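Local coordinates for protein sensor histidine kinase CusS (Escherichia coli, PDB 5KU5) that senses copper and silver ions in the periplasm and, as a histidine kinase, phosphorylates the response regulator CusR, at residues G93-M98 / E107-R112; N48-L53 / P65-I70; D69-T74 / T129-L134; E87-S92 / M113-V118. All coordinates share one frame; numbering follows the deposited sequence.

Contact 1 (G93-M98 / E107-R112); sequences GPTMMM and EHSNWR. With AG (silver ion), chain E.
M96 and H108 reach one silver ion from the two sides of a loop, M96 SD at 2.5 Å and H108 ND1 at 2.5 Å. With CG anti to its backbone N (chi1 -175°), M96 runs out as a straight chain that crosses W111 at about a right angle. Its CB meets W111 CH2 at the indole edge, and its sulfur lies at that same edge as a Met-aromatic contact. M98 behaves differently: its chain doubles back at chi2 and chi3, so that SD comes within 2.6 Å of the silver and the CE methyl sits obliquely near H108 ND1. The carbonyl oxygen of S47 completes the site.

The polar backbone is pinned alongside. W111 NE1 donates to P94 O at 2.8 Å, with the acceptor in the indole plane and the donor in the carbonyl plane; a cis peptide precedes P94. M96 N donates to H108 O almost in line with the carbonyl, and one water bridges M96 O and H108 N. Two soft thioether sulfurs, with a borderline imidazole nitrogen, suit a soft ion such as silver, consistent with the role of this periplasmic domain in sensing silver and copper.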
loop_
_atom_site.group_PDB
_atom_site.type_symbol
_atom_site.label_atom_id
_atom_site.label_comp_id
_atom_site.label_asym_id
_atom_site.label_seq_id
_atom_site.Cartn_x
_atom_site.Cartn_y
_atom_site.Cartn_z
ATOM N N GLY A 93 7.388 -14.282 -13.499
ATOM C CA GLY A 93 8.630 -14.225 -12.729
ATOM C C GLY A 93 9.081 -12.774 -12.721
ATOM O O GLY A 93 8.456 -11.940 -13.381
ATOM N N PRO A 94 10.157 -12.446 -11.986
ATOM C CA PRO A 94 11.002 -13.305 -11.169
ATOM C C PRO A 94 10.401 -13.601 -9.801
ATOM O O PRO A 94 9.333 -13.082 -9.456
ATOM C CB PRO A 94 12.265 -12.460 -10.991
ATOM C CG PRO A 94 11.772 -11.060 -10.996
ATOM C CD PRO A 94 10.586 -11.036 -11.918
ATOM N N THR A 95 11.106 -14.431 -9.037
ATOM C CA THR A 95 10.801 -14.652 -7.631
ATOM C C THR A 95 11.460 -13.544 -6.799
ATOM O O THR A 95 12.634 -13.230 -6.993
ATOM C CB THR A 95 11.295 -16.033 -7.161
ATOM O OG1 THR A 95 10.646 -17.053 -7.931
ATOM C CG2 THR A 95 11.000 -16.258 -5.673
ATOM N N MET A 96 10.688 -12.950 -5.893
ATOM C CA MET A 96 11.200 -11.971 -4.941
ATOM C C MET A 96 11.513 -12.691 -3.641
ATOM O O MET A 96 10.654 -13.397 -3.111
ATOM C CB MET A 96 10.164 -10.875 -4.684
ATOM C CG MET A 96 10.661 -9.752 -3.786
ATOM S SD MET A 96 9.443 -8.447 -3.554
ATOM C CE MET A 96 10.223 -7.516 -2.236
ATOM N N MET A 97 12.734 -12.504 -3.134
ATOM C CA MET A 97 13.137 -13.072 -1.846
ATOM C C MET A 97 12.298 -12.429 -0.747
ATOM O O MET A 97 12.158 -11.204 -0.704
ATOM C CB MET A 97 14.633 -12.830 -1.586
ATOM C CG MET A 97 15.157 -13.346 -0.247
ATOM S SD MET A 97 14.770 -15.079 0.085
ATOM C CE MET A 97 15.808 -15.903 -1.119
ATOM N N MET A 98 11.736 -13.258 0.129
ATOM C CA MET A 98 10.904 -12.788 1.232
ATOM C C MET A 98 11.356 -13.437 2.540
ATOM O O MET A 98 11.891 -14.550 2.524
ATOM C CB MET A 98 9.432 -13.103 0.948
ATOM C CG MET A 98 8.831 -12.334 -0.223
ATOM S SD MET A 98 8.704 -10.558 0.047
ATOM C CE MET A 98 7.317 -10.456 1.174
ATOM N N GLU A 107 5.158 -16.220 -0.785
ATOM C CA GLU A 107 5.616 -16.683 -2.097
ATOM C C GLU A 107 5.228 -15.633 -3.139
ATOM O O GLU A 107 4.052 -15.513 -3.480
ATOM C CB GLU A 107 4.973 -18.047 -2.419
ATOM C CG GLU A 107 5.184 -18.591 -3.834
ATOM C CD GLU A 107 6.639 -18.848 -4.189
ATOM O OE1 GLU A 107 7.447 -19.155 -3.280
ATOM O OE2 GLU A 107 6.973 -18.759 -5.394
ATOM N N HIS A 108 6.216 -14.876 -3.629
ATOM C CA HIS A 108 5.987 -13.820 -4.630
ATOM C C HIS A 108 6.770 -14.058 -5.927
ATOM O O HIS A 108 7.948 -13.710 -6.015
ATOM C CB HIS A 108 6.333 -12.438 -4.050
ATOM C CG HIS A 108 5.322 -11.914 -3.075
ATOM N ND1 HIS A 108 5.587 -10.860 -2.232
ATOM C CD2 HIS A 108 4.053 -12.298 -2.799
ATOM C CE1 HIS A 108 4.529 -10.608 -1.486
ATOM N NE2 HIS A 108 3.581 -11.468 -1.810
ATOM N N SER A 109 6.112 -14.661 -6.919
ATOM C CA SER A 109 6.689 -14.840 -8.257
ATOM C C SER A 109 5.761 -14.496 -9.440
ATOM O O SER A 109 6.074 -14.845 -10.579
ATOM C CB SER A 109 7.222 -16.272 -8.395
ATOM O OG SER A 109 6.170 -17.217 -8.364
ATOM N N ASN A 110 4.651 -13.800 -9.188
ATOM C CA ASN A 110 3.695 -13.425 -10.246
ATOM C C ASN A 110 3.292 -11.968 -10.114
ATOM O O ASN A 110 2.991 -11.512 -9.012
ATOM C CB ASN A 110 2.450 -14.304 -10.193
ATOM C CG ASN A 110 2.757 -15.758 -10.468
ATOM O OD1 ASN A 110 2.957 -16.157 -11.615
ATOM N ND2 ASN A 110 2.806 -16.558 -9.413
ATOM N N TRP A 111 3.266 -11.247 -11.237
ATOM C CA TRP A 111 3.198 -9.782 -11.214
ATOM C C TRP A 111 2.265 -9.192 -12.269
ATOM O O TRP A 111 2.140 -9.729 -13.373
ATOM C CB TRP A 111 4.604 -9.185 -11.399
ATOM C CG TRP A 111 5.648 -9.858 -10.568
ATOM C CD1 TRP A 111 6.384 -10.950 -10.915
ATOM C CD2 TRP A 111 6.045 -9.508 -9.239
ATOM N NE1 TRP A 111 7.226 -11.298 -9.888
ATOM C CE2 TRP A 111 7.035 -10.431 -8.844
ATOM C CE3 TRP A 111 5.662 -8.499 -8.343
ATOM C CZ2 TRP A 111 7.654 -10.379 -7.588
ATOM C CZ3 TRP A 111 6.277 -8.442 -7.093
ATOM C CH2 TRP A 111 7.265 -9.380 -6.729
ATOM N N ARG A 112 1.614 -8.087 -11.904
ATOM C CA ARG A 112 0.986 -7.180 -12.863
ATOM C C ARG A 112 1.964 -6.037 -13.060
ATOM O O ARG A 112 2.368 -5.398 -12.078
ATOM C CB ARG A 112 -0.361 -6.647 -12.364
ATOM C CG ARG A 112 -1.543 -7.400 -12.939
ATOM C CD ARG A 112 -2.884 -6.772 -12.597
ATOM N NE ARG A 112 -3.945 -7.594 -13.178
ATOM C CZ ARG A 112 -4.520 -8.653 -12.608
ATOM N NH1 ARG A 112 -4.214 -9.044 -11.370
ATOM N NH2 ARG A 112 -5.445 -9.322 -13.288
HETATM AG AG AG E . 7.722 -9.651 -2.219
HETATM O O HOH W 1 8.816 -15.339 -2.426
#

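Contact 2 (N48-L53 / P65-I70); sequences NVLISL and PGAPDI
The D69 carboxylate meets S52 through OD1, which accepts the hydroxyl proton of S52 OG at 2.7 Å on its syn side, though from 32° out of the carboxylate plane. T60 OG1, on the next strand, bonds to the other oxygen, OD2, so both ends of this flat group are held and its rotation is probably fixed. S52 turns its hydroxyl anti to the backbone N (chi1 -178°), which brings OG to the acid; its CB, pointing toward the loop, lies 3.8 Å from I70 CG1.

Strand 49-54 belongs to the antiparallel sheet of the PDC-fold sensor domain and pairs with strand 60-63 as a hairpin; the chain leaving that hairpin folds back over the sheet as 65-70. L50 and S52 face this returning loop, whereas I51 and L53 point from the other face toward helix 32-44.

I70 lies over the strand with its two branches apart. CG2 rests against L50 CD1 at 3.8 Å, while CD1 reaches down to the backbone, 3.8 Å from L50 O. L50 in turn wraps both methyls about A67, with CD1 3.7 Å from A67 CB. One water joins the backbones, donating to I51 O at 2.9 Å and accepting from I70 N.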
loop_
_atom_site.group_PDB
_atom_site.type_symbol
_atom_site.label_atom_id
_atom_site.label_comp_id
_atom_site.label_asym_id
_atom_site.label_seq_id
_atom_site.Cartn_x
_atom_site.Cartn_y
_atom_site.Cartn_z
ATOM N N ASN A 48 5.829 -6.028 -1.493
ATOM C CA ASN A 48 5.125 -6.702 -2.595
ATOM C C ASN A 48 5.248 -6.014 -3.970
ATOM O O ASN A 48 4.445 -6.280 -4.870
ATOM C CB ASN A 48 3.647 -6.854 -2.210
ATOM C CG ASN A 48 2.925 -5.515 -2.081
ATOM O OD1 ASN A 48 3.545 -4.469 -1.872
ATOM N ND2 ASN A 48 1.606 -5.548 -2.199
ATOM N N VAL A 49 6.246 -5.146 -4.129
ATOM C CA VAL A 49 6.441 -4.383 -5.361
ATOM C C VAL A 49 7.911 -4.441 -5.782
ATOM O O VAL A 49 8.808 -4.287 -4.951
ATOM C CB VAL A 49 5.999 -2.908 -5.193
ATOM C CG1 VAL A 49 6.367 -2.064 -6.413
ATOM C CG2 VAL A 49 4.502 -2.831 -4.936
ATOM N N LEU A 50 8.138 -4.680 -7.071
ATOM C CA LEU A 50 9.462 -4.567 -7.679
ATOM C C LEU A 50 9.404 -3.464 -8.717
ATOM O O LEU A 50 8.380 -3.295 -9.389
ATOM C CB LEU A 50 9.865 -5.873 -8.358
ATOM C CG LEU A 50 10.062 -7.087 -7.453
ATOM C CD1 LEU A 50 10.240 -8.332 -8.305
ATOM C CD2 LEU A 50 11.245 -6.894 -6.514
ATOM N N ILE A 51 10.490 -2.702 -8.834
ATOM C CA ILE A 51 10.590 -1.681 -9.870
ATOM C C ILE A 51 11.920 -1.786 -10.611
ATOM O O ILE A 51 12.893 -2.340 -10.092
ATOM C CB ILE A 51 10.359 -0.244 -9.317
ATOM C CG1 ILE A 51 11.578 0.291 -8.550
ATOM C CG2 ILE A 51 9.109 -0.187 -8.444
ATOM C CD1 ILE A 51 12.459 1.225 -9.356
ATOM N N SER A 52 11.936 -1.253 -11.829
ATOM C CA SER A 52 13.153 -1.116 -12.614
ATOM C C SER A 52 13.117 0.207 -13.367
ATOM O O SER A 52 12.105 0.546 -13.984
ATOM C CB SER A 52 13.291 -2.267 -13.604
ATOM O OG SER A 52 14.507 -2.156 -14.330
ATOM N N LEU A 53 14.224 0.943 -13.306
ATOM C CA LEU A 53 14.352 2.231 -13.963
ATOM C C LEU A 53 15.362 2.100 -15.099
ATOM O O LEU A 53 16.525 1.758 -14.865
ATOM C CB LEU A 53 14.802 3.290 -12.953
ATOM C CG LEU A 53 14.668 4.754 -13.382
ATOM C CD1 LEU A 53 13.204 5.156 -13.506
ATOM C CD2 LEU A 53 15.391 5.659 -12.397
ATOM N N PRO A 65 16.319 -4.653 -4.991
ATOM C CA PRO A 65 17.350 -5.605 -4.577
ATOM C C PRO A 65 16.857 -7.029 -4.280
ATOM O O PRO A 65 17.648 -7.970 -4.361
ATOM C CB PRO A 65 17.897 -4.967 -3.300
ATOM C CG PRO A 65 16.699 -4.320 -2.695
ATOM C CD PRO A 65 15.884 -3.811 -3.857
ATOM N N GLY A 66 15.579 -7.189 -3.941
ATOM C CA GLY A 66 15.038 -8.498 -3.561
ATOM C C GLY A 66 14.928 -9.543 -4.665
ATOM O O GLY A 66 14.732 -10.722 -4.370
ATOM N N ALA A 67 15.040 -9.121 -5.926
ATOM C CA ALA A 67 14.887 -10.020 -7.070
ATOM C C ALA A 67 15.783 -9.610 -8.238
ATOM O O ALA A 67 16.402 -8.544 -8.203
ATOM C CB ALA A 67 13.431 -10.028 -7.518
ATOM N N PRO A 68 15.858 -10.460 -9.278
ATOM C CA PRO A 68 16.423 -10.019 -10.552
ATOM C C PRO A 68 15.625 -8.872 -11.178
ATOM O O PRO A 68 14.450 -8.674 -10.844
ATOM C CB PRO A 68 16.338 -11.270 -11.431
ATOM C CG PRO A 68 16.374 -12.408 -10.476
ATOM C CD PRO A 68 15.672 -11.924 -9.240
ATOM N N ASP A 69 16.281 -8.129 -12.066
ATOM C CA ASP A 69 15.664 -7.024 -12.807
ATOM C C ASP A 69 14.430 -7.529 -13.557
ATOM O O ASP A 69 14.536 -8.457 -14.365
ATOM C CB ASP A 69 16.698 -6.436 -13.783
ATOM C CG ASP A 69 16.179 -5.239 -14.577
ATOM O OD1 ASP A 69 15.050 -4.756 -14.342
ATOM O OD2 ASP A 69 16.928 -4.776 -15.460
ATOM N N ILE A 70 13.268 -6.930 -13.275
ATOM C CA ILE A 70 12.012 -7.321 -13.944
ATOM C C ILE A 70 12.026 -7.096 -15.458
ATOM O O ILE A 70 11.338 -7.816 -16.184
ATOM C CB ILE A 70 10.739 -6.671 -13.327
ATOM C CG1 ILE A 70 10.738 -5.138 -13.461
ATOM C CG2 ILE A 70 10.554 -7.131 -11.881
ATOM C CD1 ILE A 70 9.537 -4.468 -12.825
HETATM O O HOH W 2 13.150 -5.057 -11.042
#

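Contact 3 (D69-T74 / T129-L134); sequences DIREFT and TLYIAL
The 3-10 turn at 70-72 lies over strand 129-134 without pairing with it, the CA atoms of I70 and A133 staying 7.6 Å apart, and the contact is carried mainly by side chains. It packs the segment that follows hairpin 49-54/60-63 onto strand 125-135 of the antiparallel sheet in the PDC-fold sensor domain. R71 and Y131 make the main meeting. R71 CG stands over one face of the tyrosine ring, 3.9 Å from its centroid and offset toward the rim, a CH-pi contact. A bend at chi3 (67°) then carries the chain along the ring until R71 NE is 3.4 Å from Y131 CE1, with the guanidinium and ring planes 42° apart. Beyond the ring, R71 NH2 bonds to G58 O and NH1 to T60 OG1.

Deeper in, the CD1 methyl of I70 fits between A133 CB, at 3.7 Å, and Y131 CB, at 4.0 Å. An Asx turn opens the segment: D69 OD1 accepts from R71 N at 3.1 Å, from well above the carboxylate plane, and F73 N closes onto I70 O. Putting an alanine at Y131 would probably strip the aliphatic part of R71 of its aromatic partner and leave the arginine freer to shift. The arginine thus divides its chemistry: methylenes pack against the aromatic face, while NH1 and NH2 bond to oxygens of the neighbouring hairpin.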
loop_
_atom_site.group_PDB
_atom_site.type_symbol
_atom_site.label_atom_id
_atom_site.label_comp_id
_atom_site.label_asym_id
_atom_site.label_seq_id
_atom_site.Cartn_x
_atom_site.Cartn_y
_atom_site.Cartn_z
ATOM N N ASP A 69 16.281 -8.129 -12.066
ATOM C CA ASP A 69 15.664 -7.024 -12.807
ATOM C C ASP A 69 14.430 -7.529 -13.557
ATOM O O ASP A 69 14.536 -8.457 -14.365
ATOM C CB ASP A 69 16.698 -6.436 -13.783
ATOM C CG ASP A 69 16.179 -5.239 -14.577
ATOM O OD1 ASP A 69 15.050 -4.756 -14.342
ATOM O OD2 ASP A 69 16.928 -4.776 -15.460
ATOM N N ILE A 70 13.268 -6.930 -13.275
ATOM C CA ILE A 70 12.012 -7.321 -13.944
ATOM C C ILE A 70 12.026 -7.096 -15.458
ATOM O O ILE A 70 11.338 -7.816 -16.184
ATOM C CB ILE A 70 10.739 -6.671 -13.327
ATOM C CG1 ILE A 70 10.738 -5.138 -13.461
ATOM C CG2 ILE A 70 10.554 -7.131 -11.881
ATOM C CD1 ILE A 70 9.537 -4.468 -12.825
ATOM N N ARG A 71 12.827 -6.138 -15.930
ATOM C CA ARG A 71 12.988 -5.892 -17.374
ATOM C C ARG A 71 13.544 -7.088 -18.155
ATOM O O ARG A 71 13.336 -7.176 -19.366
ATOM C CB ARG A 71 13.855 -4.652 -17.631
ATOM C CG ARG A 71 13.178 -3.355 -17.211
ATOM C CD ARG A 71 14.008 -2.136 -17.562
ATOM N NE ARG A 71 14.106 -1.963 -19.016
ATOM C CZ ARG A 71 15.233 -1.900 -19.735
ATOM N NH1 ARG A 71 16.445 -1.976 -19.175
ATOM N NH2 ARG A 71 15.144 -1.742 -21.053
ATOM N N GLU A 72 14.225 -8.004 -17.466
ATOM C CA GLU A 72 14.638 -9.283 -18.062
ATOM C C GLU A 72 13.461 -10.225 -18.367
ATOM O O GLU A 72 13.625 -11.194 -19.108
ATOM C CB GLU A 72 15.631 -10.015 -17.152
ATOM C CG GLU A 72 16.912 -9.249 -16.847
ATOM C CD GLU A 72 17.949 -10.078 -16.102
ATOM O OE1 GLU A 72 17.754 -11.295 -15.919
ATOM O OE2 GLU A 72 18.980 -9.505 -15.698
ATOM N N PHE A 73 12.298 -9.958 -17.769
ATOM C CA PHE A 73 11.073 -10.722 -18.015
ATOM C C PHE A 73 10.086 -10.003 -18.940
ATOM O O PHE A 73 8.984 -10.503 -19.169
ATOM C CB PHE A 73 10.409 -11.073 -16.679
ATOM C CG PHE A 73 11.210 -12.041 -15.853
ATOM C CD1 PHE A 73 12.319 -11.607 -15.129
ATOM C CD2 PHE A 73 10.873 -13.391 -15.815
ATOM C CE1 PHE A 73 13.072 -12.499 -14.384
ATOM C CE2 PHE A 73 11.619 -14.288 -15.063
ATOM C CZ PHE A 73 12.720 -13.841 -14.347
ATOM N N THR A 74 10.482 -8.848 -19.478
ATOM C CA THR A 74 9.691 -8.133 -20.485
ATOM C C THR A 74 9.436 -9.002 -21.722
ATOM O O THR A 74 8.338 -8.969 -22.273
ATOM C CB THR A 74 10.372 -6.803 -20.895
ATOM O OG1 THR A 74 10.391 -5.915 -19.772
ATOM C CG2 THR A 74 9.640 -6.113 -22.046
ATOM N N THR A 129 12.512 5.531 -18.177
ATOM C CA THR A 129 11.286 4.743 -18.258
ATOM C C THR A 129 11.225 3.917 -16.981
ATOM O O THR A 129 12.106 3.097 -16.731
ATOM C CB THR A 129 11.265 3.819 -19.488
ATOM O OG1 THR A 129 11.404 4.608 -20.671
ATOM C CG2 THR A 129 9.949 3.041 -19.575
ATOM N N LEU A 130 10.195 4.160 -16.175
ATOM C CA LEU A 130 9.976 3.444 -14.920
ATOM C C LEU A 130 9.079 2.235 -15.167
ATOM O O LEU A 130 8.003 2.378 -15.742
ATOM C CB LEU A 130 9.315 4.370 -13.895
ATOM C CG LEU A 130 8.928 3.782 -12.535
ATOM C CD1 LEU A 130 10.140 3.225 -11.797
ATOM C CD2 LEU A 130 8.228 4.840 -11.705
ATOM N N TYR A 131 9.531 1.060 -14.730
ATOM C CA TYR A 131 8.745 -0.176 -14.764
ATOM C C TYR A 131 8.353 -0.530 -13.332
ATOM O O TYR A 131 9.205 -0.514 -12.445
ATOM C CB TYR A 131 9.566 -1.317 -15.367
ATOM C CG TYR A 131 9.909 -1.125 -16.826
ATOM C CD1 TYR A 131 10.948 -0.279 -17.211
ATOM C CD2 TYR A 131 9.202 -1.795 -17.827
ATOM C CE1 TYR A 131 11.272 -0.103 -18.549
ATOM C CE2 TYR A 131 9.516 -1.621 -19.168
ATOM C CZ TYR A 131 10.549 -0.774 -19.523
ATOM O OH TYR A 131 10.873 -0.596 -20.850
ATOM N N ILE A 132 7.073 -0.840 -13.120
ATOM C CA ILE A 132 6.521 -1.136 -11.791
ATOM C C ILE A 132 5.812 -2.485 -11.855
ATOM O O ILE A 132 4.956 -2.672 -12.709
ATOM C CB ILE A 132 5.481 -0.076 -11.349
ATOM C CG1 ILE A 132 6.040 1.348 -11.496
ATOM C CG2 ILE A 132 5.042 -0.328 -9.905
ATOM C CD1 ILE A 132 4.993 2.438 -11.387
ATOM N N ALA A 133 6.155 -3.397 -10.943
ATOM C CA ALA A 133 5.535 -4.721 -10.859
ATOM C C ALA A 133 4.924 -4.939 -9.472
ATOM O O ALA A 133 5.627 -4.844 -8.470
ATOM C CB ALA A 133 6.564 -5.799 -11.159
ATOM N N LEU A 134 3.623 -5.235 -9.429
ATOM C CA LEU A 134 2.891 -5.510 -8.184
ATOM C C LEU A 134 2.566 -6.998 -8.090
ATOM O O LEU A 134 2.112 -7.597 -9.065
ATOM C CB LEU A 134 1.588 -4.699 -8.138
ATOM C CG LEU A 134 0.638 -4.930 -6.953
ATOM C CD1 LEU A 134 1.283 -4.475 -5.656
ATOM C CD2 LEU A 134 -0.684 -4.209 -7.167
#

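Contact 4 (E87-S92 / M113-V118); sequences EVYLLS and MINLPV
M113 sets CG anti to its backbone N (chi1 -176°) and then curls at chi2 and chi3, while Y89 has CG anti to the carbonyl carbon (chi1 -64°); together these turns lay the two side chains alongside each other, pointing the same way. M113 is modelled in two conformers, so the approach of its CE to Y89 CD2 (3.6 Å in one of them) and the oblique sulfur-ring contact are tentative. M113 CB also meets L91 CD1 at 4.1 Å.

The phenol end of Y89 is tied back to E87, just before its strand. OH donates to E87 OE2 at 2.7 Å, on the anti side of the carboxylate, with the acceptor near the ring plane. A phenylalanine at Y89 would probably leave E87 without this donor and its side chain freer to turn.

Under these side chains the backbones of Y89 and M113 form an antiparallel hydrogen-bonded pair, Y89 N to M113 O and M113 N to Y89 O both at 2.8 Å. The pairing is short: the N-to-C directions of the short strands make 125°, well short of antiparallel, and beyond it a water spans E87 O and N115 N. On the opposite face V88 CG2 packs beside I114 CG2 at 3.9 Å, where I114 also reaches L14 of helix 2-25. Such a brief, strongly twisted pairing near the sheet margin, with helix on one face, belongs to the antiparallel sheet of the PDC sensor fold, where strand 89-91 lies between strands 111-122 and 78-79.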
loop_
_atom_site.group_PDB
_atom_site.type_symbol
_atom_site.label_atom_id
_atom_site.label_comp_id
_atom_site.label_asym_id
_atom_site.label_seq_id
_atom_site.Cartn_x
_atom_site.Cartn_y
_atom_site.Cartn_z
ATOM N N GLU A 87 -2.124 -0.503 -21.038
ATOM C CA GLU A 87 -1.016 -1.405 -21.314
ATOM C C GLU A 87 -0.517 -2.063 -20.015
ATOM O O GLU A 87 0.505 -1.672 -19.456
ATOM C CB GLU A 87 0.090 -0.608 -22.019
ATOM C CG GLU A 87 1.009 -1.440 -22.894
ATOM C CD GLU A 87 2.284 -0.706 -23.275
ATOM O OE1 GLU A 87 2.238 0.534 -23.441
ATOM O OE2 GLU A 87 3.334 -1.368 -23.414
ATOM N N VAL A 88 -1.273 -3.057 -19.544
ATOM C CA VAL A 88 -0.946 -3.825 -18.336
ATOM C C VAL A 88 -0.501 -5.224 -18.748
ATOM O O VAL A 88 -1.163 -5.869 -19.560
ATOM C CB VAL A 88 -2.156 -3.949 -17.381
ATOM C CG1 VAL A 88 -1.767 -4.686 -16.102
ATOM C CG2 VAL A 88 -2.733 -2.576 -17.063
ATOM N N TYR A 89 0.610 -5.690 -18.176
ATOM C CA TYR A 89 1.170 -7.000 -18.507
ATOM C C TYR A 89 1.180 -7.949 -17.324
ATOM O O TYR A 89 1.131 -7.523 -16.171
ATOM C CB TYR A 89 2.590 -6.846 -19.038
ATOM C CG TYR A 89 2.640 -6.089 -20.339
ATOM C CD1 TYR A 89 2.346 -6.719 -21.548
ATOM C CD2 TYR A 89 2.964 -4.738 -20.365
ATOM C CE1 TYR A 89 2.383 -6.025 -22.747
ATOM C CE2 TYR A 89 3.008 -4.038 -21.557
ATOM C CZ TYR A 89 2.713 -4.684 -22.744
ATOM O OH TYR A 89 2.750 -3.995 -23.929
ATOM N N LEU A 90 1.247 -9.240 -17.640
ATOM C CA LEU A 90 1.395 -10.297 -16.657
ATOM C C LEU A 90 2.787 -10.909 -16.796
ATOM O O LEU A 90 3.173 -11.331 -17.886
ATOM C CB LEU A 90 0.323 -11.367 -16.865
ATOM C CG LEU A 90 -1.119 -10.898 -16.643
ATOM C CD1 LEU A 90 -2.106 -11.937 -17.148
ATOM C CD2 LEU A 90 -1.383 -10.581 -15.178
ATOM N N LEU A 91 3.538 -10.925 -15.694
ATOM C CA LEU A 91 4.821 -11.619 -15.615
ATOM C C LEU A 91 4.669 -12.843 -14.721
ATOM O O LEU A 91 4.049 -12.759 -13.655
ATOM C CB LEU A 91 5.898 -10.703 -15.031
ATOM C CG LEU A 91 6.068 -9.300 -15.614
ATOM C CD1 LEU A 91 7.127 -8.548 -14.824
ATOM C CD2 LEU A 91 6.436 -9.346 -17.088
ATOM N N SER A 92 5.237 -13.973 -15.152
ATOM C CA SER A 92 5.286 -15.199 -14.341
ATOM C C SER A 92 6.649 -15.380 -13.642
ATOM O O SER A 92 7.014 -16.486 -13.242
ATOM C CB SER A 92 4.947 -16.415 -15.207
ATOM O OG SER A 92 5.965 -16.673 -16.155
ATOM N N MET A 113 2.331 -5.783 -14.320
ATOM C CA MET A 113 3.356 -4.796 -14.658
ATOM C C MET A 113 2.803 -3.690 -15.550
ATOM O O MET A 113 2.019 -3.954 -16.462
ATOM C CB MET A 113 4.541 -5.476 -15.355
ATOM C CG MET A 113 5.718 -4.553 -15.657
ATOM S SD MET A 113 5.616 -3.719 -17.258
ATOM C CE MET A 113 5.915 -5.087 -18.374
ATOM N N ILE A 114 3.230 -2.459 -15.273
ATOM C CA ILE A 114 3.006 -1.310 -16.144
ATOM C C ILE A 114 4.328 -0.566 -16.276
ATOM O O ILE A 114 5.264 -0.804 -15.503
ATOM C CB ILE A 114 1.919 -0.348 -15.609
ATOM C CG1 ILE A 114 2.245 0.159 -14.196
ATOM C CG2 ILE A 114 0.559 -1.033 -15.623
ATOM C CD1 ILE A 114 1.503 1.425 -13.832
ATOM N N ASN A 115 4.401 0.331 -17.252
ATOM C CA ASN A 115 5.548 1.223 -17.398
ATOM C C ASN A 115 5.124 2.602 -17.882
ATOM O O ASN A 115 4.082 2.743 -18.520
ATOM C CB ASN A 115 6.584 0.620 -18.352
ATOM C CG ASN A 115 6.025 0.371 -19.741
ATOM O OD1 ASN A 115 6.098 1.237 -20.609
ATOM N ND2 ASN A 115 5.440 -0.803 -19.947
ATOM N N LEU A 116 5.939 3.609 -17.571
ATOM C CA LEU A 116 5.684 4.986 -17.996
ATOM C C LEU A 116 6.981 5.793 -18.114
ATOM O O LEU A 116 7.960 5.485 -17.421
ATOM C CB LEU A 116 4.726 5.693 -17.028
ATOM C CG LEU A 116 5.199 6.003 -15.597
ATOM C CD1 LEU A 116 4.414 7.169 -15.011
ATOM C CD2 LEU A 116 5.104 4.781 -14.693
ATOM N N PRO A 117 6.992 6.832 -18.979
ATOM C CA PRO A 117 8.135 7.747 -18.989
ATOM C C PRO A 117 8.173 8.571 -17.703
ATOM O O PRO A 117 7.118 8.933 -17.177
ATOM C CB PRO A 117 7.870 8.651 -20.207
ATOM C CG PRO A 117 6.790 7.979 -20.988
ATOM C CD PRO A 117 5.982 7.228 -19.980
ATOM N N VAL A 118 9.377 8.865 -17.220
ATOM C CA VAL A 118 9.569 9.487 -15.907
ATOM C C VAL A 118 10.864 10.312 -15.891
ATOM O O VAL A 118 11.752 10.109 -16.721
ATOM C CB VAL A 118 9.485 8.387 -14.794
ATOM C CG1 VAL A 118 10.625 8.427 -13.781
ATOM C CG2 VAL A 118 8.136 8.436 -14.083
HETATM O O HOH W 3 2.085 0.604 -18.918
#

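In the fold
Contact 2 is the one in which every touching residue is buried; contacts 1, 3 and 4 each mix buried residues with exposed ones. All four reach one antiparallel sheet. Contacts 2 and 3 share D69 and I70; D69 bonds to strand 49-54, while I70 reaches both 49-54 and 125-135, strands themselves joined by bonds such as A133 N to L50 O. Contacts 1 and 4 both use strand 111-122, and W111 N continues the pairing toward L91. Contact 4 is a short strand pairing; contacts 2 and 3 rest a loop on the sheet through side chains, and contact 1 is built round a metal. L50 of contact 2 packs on W111 and M96 of contact 1, so the silver site lies close to the sheet.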